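Local coordinates for protein LigF (Sphingobium sp. SYK-6, PDB 4XT0), which cleaves beta-aryl ether bonds of lignin stereospecifically, as a glutathione-binding beta-etherase of the glutathione S-transferase superfamily, at residues W119-M130 with Q148-F159. Numbering follows the deposited sequence.
Sequences WAFGIKAIAQKM and QQLKWRRARNGF. With GSH (glutathione), chain B.
Trp-119 drives the rim of its six-membered ring into the face of Trp-152, a T-shaped stack with planes at 84° and CZ3 of Trp-119 3.4 Å from CD2 of Trp-152. The side chain of Trp-119 is a knob among Gln-148, Lys-151, Trp-152 and Ala-155. Lys-151 lays its aliphatic part over one face of the Trp-119 indole, CD 3.7 Å from the centroid of its five-membered ring in a CH-pi contact, before bends at chi3 and chi4 carry the amine away; Ile-123 CD1 lies over the opposite face, toward the rim. At the edge, in the ring plane, the small Ala-155 lets the indole lie close, its CB 3.8 Å from Trp-119 CE3. Ala-127 likewise suits the close crossing of helices 124-128 and 148-157, whose axes pass 8.4 Å apart at 106°. Phe-159 brings its ring obliquely against Trp-119 CB and Ala-120, and also touches Leu-164 of helix 161-182.

Arg-156 closes the other end. With CG anti to the backbone N (chi1 177°) and the chain extended to NE, its methylenes pass along Ala-127 O and its guanidinium grips Met-130 O end-on and in plane, NH2 at 3.0 Å and NH1 at 3.1 Å, both from one face of that carbonyl. NH2 also donates to Ala-127 O, and a salt bridge from NH1 to Asp-132 reaches helix 132-142.

Two side chains of helix 146-157 reach glutathione: Trp-152 NE1 donates to GSH O31 over 3.1 Å, whereas Gln-148, bent at chi2, gives O32 a weak bond from NE2. Helix 146-157 of the all-helical C-terminal GST domain, with Trp-119 packed against Trp-152, thus binds the glycyl carboxylate, while Gln-56, Val-57, Glu-69 and Ser-70 of the thioredoxin-like domain also hydrogen-bond the tripeptide.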
ATOM      1  N   TRP A 119       8.861   9.940 -14.124  1.00 47.31           N
ATOM      2  CA  TRP A 119      10.289  10.109 -13.837  1.00 43.99           C
ATOM      3  C   TRP A 119      11.143  10.003 -15.100  1.00 54.03           C
ATOM      4  O   TRP A 119      12.165  10.683 -15.233  1.00 57.09           O
ATOM      5  CB  TRP A 119      10.766   9.078 -12.806  1.00 45.62           C
ATOM      6  CG  TRP A 119      10.450   9.455 -11.384  1.00 57.86           C
ATOM      7  CD1 TRP A 119       9.297   9.187 -10.697  1.00 62.98           C
ATOM      8  CD2 TRP A 119      11.295  10.178 -10.477  1.00 57.89           C
ATOM      9  NE1 TRP A 119       9.376   9.692  -9.422  1.00 61.33           N
ATOM     10  CE2 TRP A 119      10.591  10.305  -9.262  1.00 58.12           C
ATOM     11  CE3 TRP A 119      12.578  10.722 -10.574  1.00 59.11           C
ATOM     12  CZ2 TRP A 119      11.127  10.959  -8.152  1.00 56.64           C
ATOM     13  CZ3 TRP A 119      13.106  11.368  -9.472  1.00 62.52           C
ATOM     14  CH2 TRP A 119      12.382  11.481  -8.278  1.00 60.59           C
ATOM     15  N   ALA A 120      10.724   9.149 -16.025  1.00 55.31           N
ATOM     16  CA  ALA A 120      11.488   8.920 -17.243  1.00 55.13           C
ATOM     17  C   ALA A 120      11.415  10.120 -18.188  1.00 58.68           C
ATOM     18  O   ALA A 120      12.423  10.524 -18.761  1.00 62.21           O
ATOM     19  CB  ALA A 120      10.998   7.656 -17.946  1.00 44.57           C
ATOM     20  N   PHE A 121      10.227  10.700 -18.331  1.00 59.43           N
ATOM     21  CA  PHE A 121      10.010  11.733 -19.343  1.00 63.72           C
ATOM     22  C   PHE A 121       9.647  13.110 -18.772  1.00 68.35           C
ATOM     23  O   PHE A 121       9.840  14.129 -19.439  1.00 72.30           O
ATOM     24  CB  PHE A 121       8.904  11.288 -20.302  1.00 55.69           C
ATOM     25  CG  PHE A 121       9.124   9.932 -20.906  1.00 55.41           C
ATOM     26  CD1 PHE A 121      10.361   9.571 -21.407  1.00 65.85           C
ATOM     27  CD2 PHE A 121       8.088   9.014 -20.968  1.00 53.64           C
ATOM     28  CE1 PHE A 121      10.557   8.319 -21.969  1.00 67.53           C
ATOM     29  CE2 PHE A 121       8.278   7.764 -21.520  1.00 46.87           C
ATOM     30  CZ  PHE A 121       9.513   7.413 -22.018  1.00 57.93           C
ATOM     31  N   GLY A 122       9.125  13.140 -17.547  1.00 62.87           N
ATOM     32  CA  GLY A 122       8.483  14.333 -17.016  1.00 61.12           C
ATOM     33  C   GLY A 122       9.312  15.425 -16.348  1.00 71.56           C
ATOM     34  O   GLY A 122       8.971  16.602 -16.471  1.00 81.10           O
ATOM     35  N   ILE A 123      10.375  15.063 -15.630  1.00 66.63           N
ATOM     36  CA  ILE A 123      11.161  16.064 -14.898  1.00 61.21           C
ATOM     37  C   ILE A 123      12.585  16.183 -15.443  1.00 64.51           C
ATOM     38  O   ILE A 123      13.541  16.429 -14.700  1.00 58.06           O
ATOM     39  CB  ILE A 123      11.214  15.754 -13.378  1.00 60.50           C
ATOM     40  CG1 ILE A 123      11.796  14.366 -13.109  1.00 62.39           C
ATOM     41  CG2 ILE A 123       9.823  15.859 -12.753  1.00 55.77           C
ATOM     42  CD1 ILE A 123      11.829  14.010 -11.636  1.00 62.64           C
ATOM     43  N   LYS A 124      12.706  16.040 -16.759  1.00 71.62           N
ATOM     44  CA  LYS A 124      13.994  16.050 -17.435  1.00 69.02           C
ATOM     45  C   LYS A 124      14.798  17.317 -17.152  1.00 66.30           C
ATOM     46  O   LYS A 124      16.026  17.263 -17.050  1.00 61.30           O
ATOM     47  CB  LYS A 124      13.789  15.890 -18.945  1.00 73.46           C
ATOM     48  CG  LYS A 124      14.731  14.894 -19.593  1.00 76.37           C
ATOM     49  CD  LYS A 124      14.575  13.520 -18.965  1.00 73.21           C
ATOM     50  CE  LYS A 124      15.471  12.505 -19.647  1.00 76.55           C
ATOM     51  NZ  LYS A 124      16.878  12.969 -19.676  1.00 84.23           N
ATOM     52  N   ALA A 125      14.103  18.448 -17.018  1.00 69.72           N
ATOM     53  CA  ALA A 125      14.761  19.748 -16.833  1.00 75.64           C
ATOM     54  C   ALA A 125      15.348  19.895 -15.436  1.00 71.77           C
ATOM     55  O   ALA A 125      16.499  20.320 -15.277  1.00 67.95           O
ATOM     56  CB  ALA A 125      13.792  20.881 -17.105  1.00 75.99           C
ATOM     57  N   ILE A 126      14.549  19.559 -14.426  1.00 60.51           N
ATOM     58  CA  ILE A 126      15.040  19.517 -13.058  1.00 61.54           C
ATOM     59  C   ILE A 126      16.164  18.490 -12.974  1.00 60.80           C
ATOM     60  O   ILE A 126      17.242  18.776 -12.455  1.00 55.98           O
ATOM     61  CB  ILE A 126      13.929  19.158 -12.049  1.00 59.04           C
ATOM     62  CG1 ILE A 126      12.739  20.115 -12.182  1.00 57.70           C
ATOM     63  CG2 ILE A 126      14.468  19.178 -10.626  1.00 55.88           C
ATOM     64  CD1 ILE A 126      11.524  19.695 -11.335  1.00 51.58           C
ATOM     65  N   ALA A 127      15.907  17.306 -13.526  1.00 59.75           N
ATOM     66  CA  ALA A 127      16.859  16.197 -13.496  1.00 63.31           C
ATOM     67  C   ALA A 127      18.221  16.544 -14.091  1.00 67.34           C
ATOM     68  O   ALA A 127      19.212  15.884 -13.787  1.00 65.92           O
ATOM     69  CB  ALA A 127      16.279  14.988 -14.223  1.00 59.59           C
ATOM     70  N   GLN A 128      18.273  17.573 -14.934  1.00 70.62           N
ATOM     71  CA  GLN A 128      19.499  17.898 -15.659  1.00 78.89           C
ATOM     72  C   GLN A 128      20.031  19.301 -15.359  1.00 79.92           C
ATOM     73  O   GLN A 128      21.013  19.733 -15.962  1.00 72.56           O
ATOM     74  CB  GLN A 128      19.265  17.733 -17.164  1.00 86.12           C
ATOM     75  CG  GLN A 128      18.983  16.289 -17.579  1.00 90.77           C
ATOM     76  CD  GLN A 128      18.554  16.157 -19.029  1.00 93.11           C
ATOM     77  OE1 GLN A 128      18.218  15.066 -19.491  1.00 92.40           O
ATOM     78  NE2 GLN A 128      18.560  17.271 -19.753  1.00 93.59           N
ATOM     79  N   LYS A 129      19.385  19.994 -14.420  1.00 88.00           N
ATOM     80  CA  LYS A 129      19.792  21.338 -14.001  1.00 94.62           C
ATOM     81  C   LYS A 129      21.280  21.428 -13.688  1.00 95.22           C
ATOM     82  O   LYS A 129      22.025  22.178 -14.322  1.00 99.95           O
ATOM     83  CB  LYS A 129      19.001  21.782 -12.764  1.00 98.04           C
ATOM     84  CG  LYS A 129      17.551  22.146 -13.020  1.00 99.01           C
ATOM     85  CD  LYS A 129      17.420  23.265 -14.048  1.00104.68           C
ATOM     86  CE  LYS A 129      17.946  24.593 -13.515  1.00106.47           C
ATOM     87  NZ  LYS A 129      17.737  25.700 -14.490  1.00106.07           N
ATOM     88  N   MET A 130      21.699  20.649 -12.697  1.00 87.82           N
ATOM     89  CA  MET A 130      23.060  20.702 -12.185  1.00 84.42           C
ATOM     90  C   MET A 130      24.067  20.026 -13.111  1.00 82.54           C
ATOM     91  O   MET A 130      23.695  19.238 -13.981  1.00 77.82           O
ATOM     92  CB  MET A 130      23.106  20.059 -10.798  1.00 80.32           C
ATOM     93  CG  MET A 130      22.230  20.761  -9.778  1.00 75.86           C
ATOM     94  SD  MET A 130      21.674  19.666  -8.466  1.00 73.96           S
ATOM     95  CE  MET A 130      20.622  18.559  -9.404  1.00 72.76           C
ATOM     96  N   GLN A 148      14.866   6.259  -4.264  1.00 56.01           N
ATOM     97  CA  GLN A 148      14.713   7.576  -4.886  1.00 48.68           C
ATOM     98  C   GLN A 148      16.033   8.078  -5.479  1.00 60.55           C
ATOM     99  O   GLN A 148      16.033   8.840  -6.444  1.00 63.19           O
ATOM    100  CB  GLN A 148      14.171   8.598  -3.875  1.00 40.31           C
ATOM    101  CG  GLN A 148      12.815   8.224  -3.273  1.00 38.79           C
ATOM    102  CD  GLN A 148      11.743   8.026  -4.333  1.00 54.53           C
ATOM    103  OE1 GLN A 148      11.053   7.006  -4.347  1.00 61.68           O
ATOM    104  NE2 GLN A 148      11.591   9.011  -5.220  1.00 52.74           N
ATOM    105  N   GLN A 149      17.153   7.659  -4.897  1.00 60.52           N
ATOM    106  CA  GLN A 149      18.456   7.986  -5.464  1.00 66.93           C
ATOM    107  C   GLN A 149      18.562   7.408  -6.866  1.00 69.79           C
ATOM    108  O   GLN A 149      19.038   8.072  -7.793  1.00 71.73           O
ATOM    109  CB  GLN A 149      19.587   7.457  -4.578  1.00 56.10           C
ATOM    110  CG  GLN A 149      19.806   8.263  -3.321  1.00 56.19           C
ATOM    111  CD  GLN A 149      20.645   7.523  -2.316  1.00 71.91           C
ATOM    112  OE1 GLN A 149      20.585   6.296  -2.235  1.00 79.27           O
ATOM    113  NE2 GLN A 149      21.444   8.259  -1.543  1.00 62.87           N
ATOM    114  N   LEU A 150      18.097   6.172  -7.013  1.00 66.89           N
ATOM    115  CA  LEU A 150      18.152   5.471  -8.285  1.00 67.94           C
ATOM    116  C   LEU A 150      17.176   6.082  -9.298  1.00 63.18           C
ATOM    117  O   LEU A 150      17.492   6.210 -10.491  1.00 56.77           O
ATOM    118  CB  LEU A 150      17.852   3.984  -8.074  1.00 67.13           C
ATOM    119  CG  LEU A 150      18.119   3.069  -9.267  1.00 63.76           C
ATOM    120  CD1 LEU A 150      19.464   3.411  -9.903  1.00 61.38           C
ATOM    121  CD2 LEU A 150      18.076   1.616  -8.836  1.00 61.32           C
ATOM    122  N   LYS A 151      15.998   6.467  -8.817  1.00 48.35           N
ATOM    123  CA  LYS A 151      15.006   7.119  -9.672  1.00 55.99           C
ATOM    124  C   LYS A 151      15.531   8.436 -10.256  1.00 57.21           C
ATOM    125  O   LYS A 151      15.348   8.703 -11.444  1.00 59.00           O
ATOM    126  CB  LYS A 151      13.711   7.371  -8.901  1.00 54.09           C
ATOM    127  CG  LYS A 151      12.538   6.545  -9.396  1.00 54.49           C
ATOM    128  CD  LYS A 151      11.346   6.702  -8.479  1.00 56.98           C
ATOM    129  CE  LYS A 151      11.485   5.846  -7.229  1.00 68.52           C
ATOM    130  NZ  LYS A 151      11.117   4.418  -7.465  1.00 75.75           N
ATOM    131  N   TRP A 152      16.183   9.247  -9.424  1.00 51.16           N
ATOM    132  CA  TRP A 152      16.773  10.505  -9.881  1.00 58.90           C
ATOM    133  C   TRP A 152      17.850  10.250 -10.943  1.00 64.37           C
ATOM    134  O   TRP A 152      17.906  10.953 -11.955  1.00 66.42           O
ATOM    135  CB  TRP A 152      17.359  11.306  -8.702  1.00 56.70           C
ATOM    136  CG  TRP A 152      16.343  12.168  -7.999  1.00 48.44           C
ATOM    137  CD1 TRP A 152      15.834  11.986  -6.738  1.00 48.96           C
ATOM    138  CD2 TRP A 152      15.684  13.325  -8.533  1.00 47.17           C
ATOM    139  NE1 TRP A 152      14.907  12.964  -6.454  1.00 46.67           N
ATOM    140  CE2 TRP A 152      14.795  13.797  -7.540  1.00 50.52           C
ATOM    141  CE3 TRP A 152      15.756  14.006  -9.754  1.00 60.83           C
ATOM    142  CZ2 TRP A 152      13.990  14.922  -7.733  1.00 44.26           C
ATOM    143  CZ3 TRP A 152      14.954  15.126  -9.944  1.00 60.53           C
ATOM    144  CH2 TRP A 152      14.084  15.572  -8.937  1.00 52.15           C
ATOM    145  N   ARG A 153      18.689   9.239 -10.709  1.00 65.32           N
ATOM    146  CA  ARG A 153      19.751   8.875 -11.649  1.00 66.35           C
ATOM    147  C   ARG A 153      19.183   8.453 -12.999  1.00 61.77           C
ATOM    148  O   ARG A 153      19.705   8.823 -14.049  1.00 62.53           O
ATOM    149  CB  ARG A 153      20.618   7.751 -11.071  1.00 64.69           C
ATOM    150  CG  ARG A 153      21.459   8.183  -9.888  1.00 68.64           C
ATOM    151  CD  ARG A 153      22.456   7.113  -9.483  1.00 76.22           C
ATOM    152  NE  ARG A 153      23.383   7.602  -8.462  1.00 81.29           N
ATOM    153  CZ  ARG A 153      23.123   7.601  -7.159  1.00 75.04           C
ATOM    154  NH1 ARG A 153      21.962   7.133  -6.723  1.00 70.56           N
ATOM    155  NH2 ARG A 153      24.020   8.065  -6.294  1.00 74.71           N
ATOM    156  N   ARG A 154      18.105   7.678 -12.952  1.00 58.56           N
ATOM    157  CA  ARG A 154      17.442   7.192 -14.153  1.00 64.29           C
ATOM    158  C   ARG A 154      16.625   8.294 -14.840  1.00 65.26           C
ATOM    159  O   ARG A 154      16.428   8.259 -16.058  1.00 62.20           O
ATOM    160  CB  ARG A 154      16.557   5.991 -13.806  1.00 61.61           C
ATOM    161  CG  ARG A 154      17.353   4.760 -13.379  1.00 62.78           C
ATOM    162  CD  ARG A 154      16.441   3.611 -12.931  1.00 62.85           C
ATOM    163  NE  ARG A 154      17.150   2.331 -12.958  1.00 67.28           N
ATOM    164  CZ  ARG A 154      16.725   1.216 -12.370  1.00 68.31           C
ATOM    165  NH1 ARG A 154      15.588   1.209 -11.687  1.00 67.36           N
ATOM    166  NH2 ARG A 154      17.449   0.107 -12.454  1.00 68.76           N
ATOM    167  N   ALA A 155      16.162   9.273 -14.064  1.00 62.75           N
ATOM    168  CA  ALA A 155      15.487  10.451 -14.624  1.00 61.93           C
ATOM    169  C   ALA A 155      16.434  11.297 -15.479  1.00 67.36           C
ATOM    170  O   ALA A 155      16.041  11.836 -16.517  1.00 69.74           O
ATOM    171  CB  ALA A 155      14.890  11.301 -13.510  1.00 55.00           C
ATOM    172  N   ARG A 156      17.680  11.414 -15.028  1.00 67.20           N
ATOM    173  CA  ARG A 156      18.687  12.207 -15.724  1.00 72.11           C
ATOM    174  C   ARG A 156      19.392  11.397 -16.815  1.00 76.49           C
ATOM    175  O   ARG A 156      19.751  11.941 -17.861  1.00 81.87           O
ATOM    176  CB  ARG A 156      19.716  12.757 -14.722  1.00 63.03           C
ATOM    177  CG  ARG A 156      20.869  13.561 -15.337  1.00 70.12           C
ATOM    178  CD  ARG A 156      21.973  13.806 -14.305  1.00 71.82           C
ATOM    179  NE  ARG A 156      23.111  14.558 -14.830  1.00 78.67           N
ATOM    180  CZ  ARG A 156      23.295  15.862 -14.646  1.00 80.97           C
ATOM    181  NH1 ARG A 156      24.360  16.466 -15.158  1.00 79.67           N
ATOM    182  NH2 ARG A 156      22.410  16.566 -13.949  1.00 75.94           N
ATOM    183  N   ASN A 157      19.564  10.097 -16.580  1.00 77.68           N
ATOM    184  CA  ASN A 157      20.420   9.273 -17.437  1.00 89.65           C
ATOM    185  C   ASN A 157      19.681   8.219 -18.270  1.00 83.20           C
ATOM    186  O   ASN A 157      20.180   7.794 -19.312  1.00 84.95           O
ATOM    187  CB  ASN A 157      21.489   8.584 -16.584  1.00 98.95           C
ATOM    188  CG  ASN A 157      22.385   9.571 -15.852  1.00101.14           C
ATOM    189  OD1 ASN A 157      22.582   9.460 -14.639  1.00105.05           O
ATOM    190  ND2 ASN A 157      22.934  10.538 -16.586  1.00 91.49           N
ATOM    191  N   GLY A 158      18.512   7.779 -17.808  1.00 73.86           N
ATOM    192  CA  GLY A 158      17.706   6.837 -18.570  1.00 69.47           C
ATOM    193  C   GLY A 158      17.202   5.601 -17.837  1.00 68.99           C
ATOM    194  O   GLY A 158      17.938   4.971 -17.074  1.00 69.01           O
ATOM    195  N   PHE A 159      15.934   5.267 -18.078  1.00 64.88           N
ATOM    196  CA  PHE A 159      15.330   4.018 -17.609  1.00 67.11           C
ATOM    197  C   PHE A 159      15.507   2.928 -18.658  1.00 65.54           C
ATOM    198  O   PHE A 159      15.426   3.211 -19.851  1.00 58.97           O
ATOM    199  CB  PHE A 159      13.829   4.198 -17.325  1.00 65.51           C
ATOM    200  CG  PHE A 159      13.523   5.031 -16.113  1.00 64.12           C
ATOM    201  CD1 PHE A 159      13.774   6.396 -16.103  1.00 66.66           C
ATOM    202  CD2 PHE A 159      12.949   4.454 -14.991  1.00 58.97           C
ATOM    203  CE1 PHE A 159      13.483   7.163 -14.988  1.00 64.06           C
ATOM    204  CE2 PHE A 159      12.657   5.212 -13.878  1.00 59.89           C
ATOM    205  CZ  PHE A 159      12.924   6.569 -13.877  1.00 60.83           C
TER
HETATM  206  N1  GSH B 301       4.357   7.036  -0.003  1.00 25.30           N
HETATM  207  CA1 GSH B 301       4.514   8.497  -0.052  1.00 26.35           C
HETATM  208  C1  GSH B 301       3.173   9.223   0.008  1.00 21.68           C
HETATM  209  O11 GSH B 301       3.087  10.296   0.574  1.00 22.48           O
HETATM  210  O12 GSH B 301       2.078   8.710  -0.573  1.00 25.24           O
HETATM  211  CB1 GSH B 301       5.235   8.859  -1.366  1.00 19.83           C
HETATM  212  CG1 GSH B 301       5.549  10.352  -1.345  1.00 21.53           C
HETATM  213  CD1 GSH B 301       6.157  10.771  -2.670  1.00 26.25           C
HETATM  214  OE1 GSH B 301       6.489   9.931  -3.483  1.00 24.19           O
HETATM  215  N2  GSH B 301       6.320  12.083  -2.933  1.00 22.73           N
HETATM  216  CA2 GSH B 301       6.910  12.526  -4.207  1.00 27.90           C
HETATM  217  C2  GSH B 301       8.197  13.273  -3.923  1.00 26.11           C
HETATM  218  O2  GSH B 301       8.351  13.805  -2.838  1.00 20.92           O
HETATM  219  CB2 GSH B 301       5.949  13.501  -4.900  1.00 31.67           C
HETATM  220  SG2 GSH B 301       4.461  12.667  -5.540  1.00 35.96           S
HETATM  221  N3  GSH B 301       9.175  13.371  -4.869  1.00 31.94           N
HETATM  222  CA3 GSH B 301      10.394  14.137  -4.560  1.00 38.10           C
HETATM  223  C3  GSH B 301      11.630  13.284  -4.370  1.00 41.19           C
HETATM  224  O31 GSH B 301      12.719  13.809  -4.450  1.00 44.17           O
HETATM  225  O32 GSH B 301      11.540  11.964  -4.107  1.00 31.62           O
HETATM  226  O   HOH W   1       9.017   8.750  -6.362  1.00 40.18           O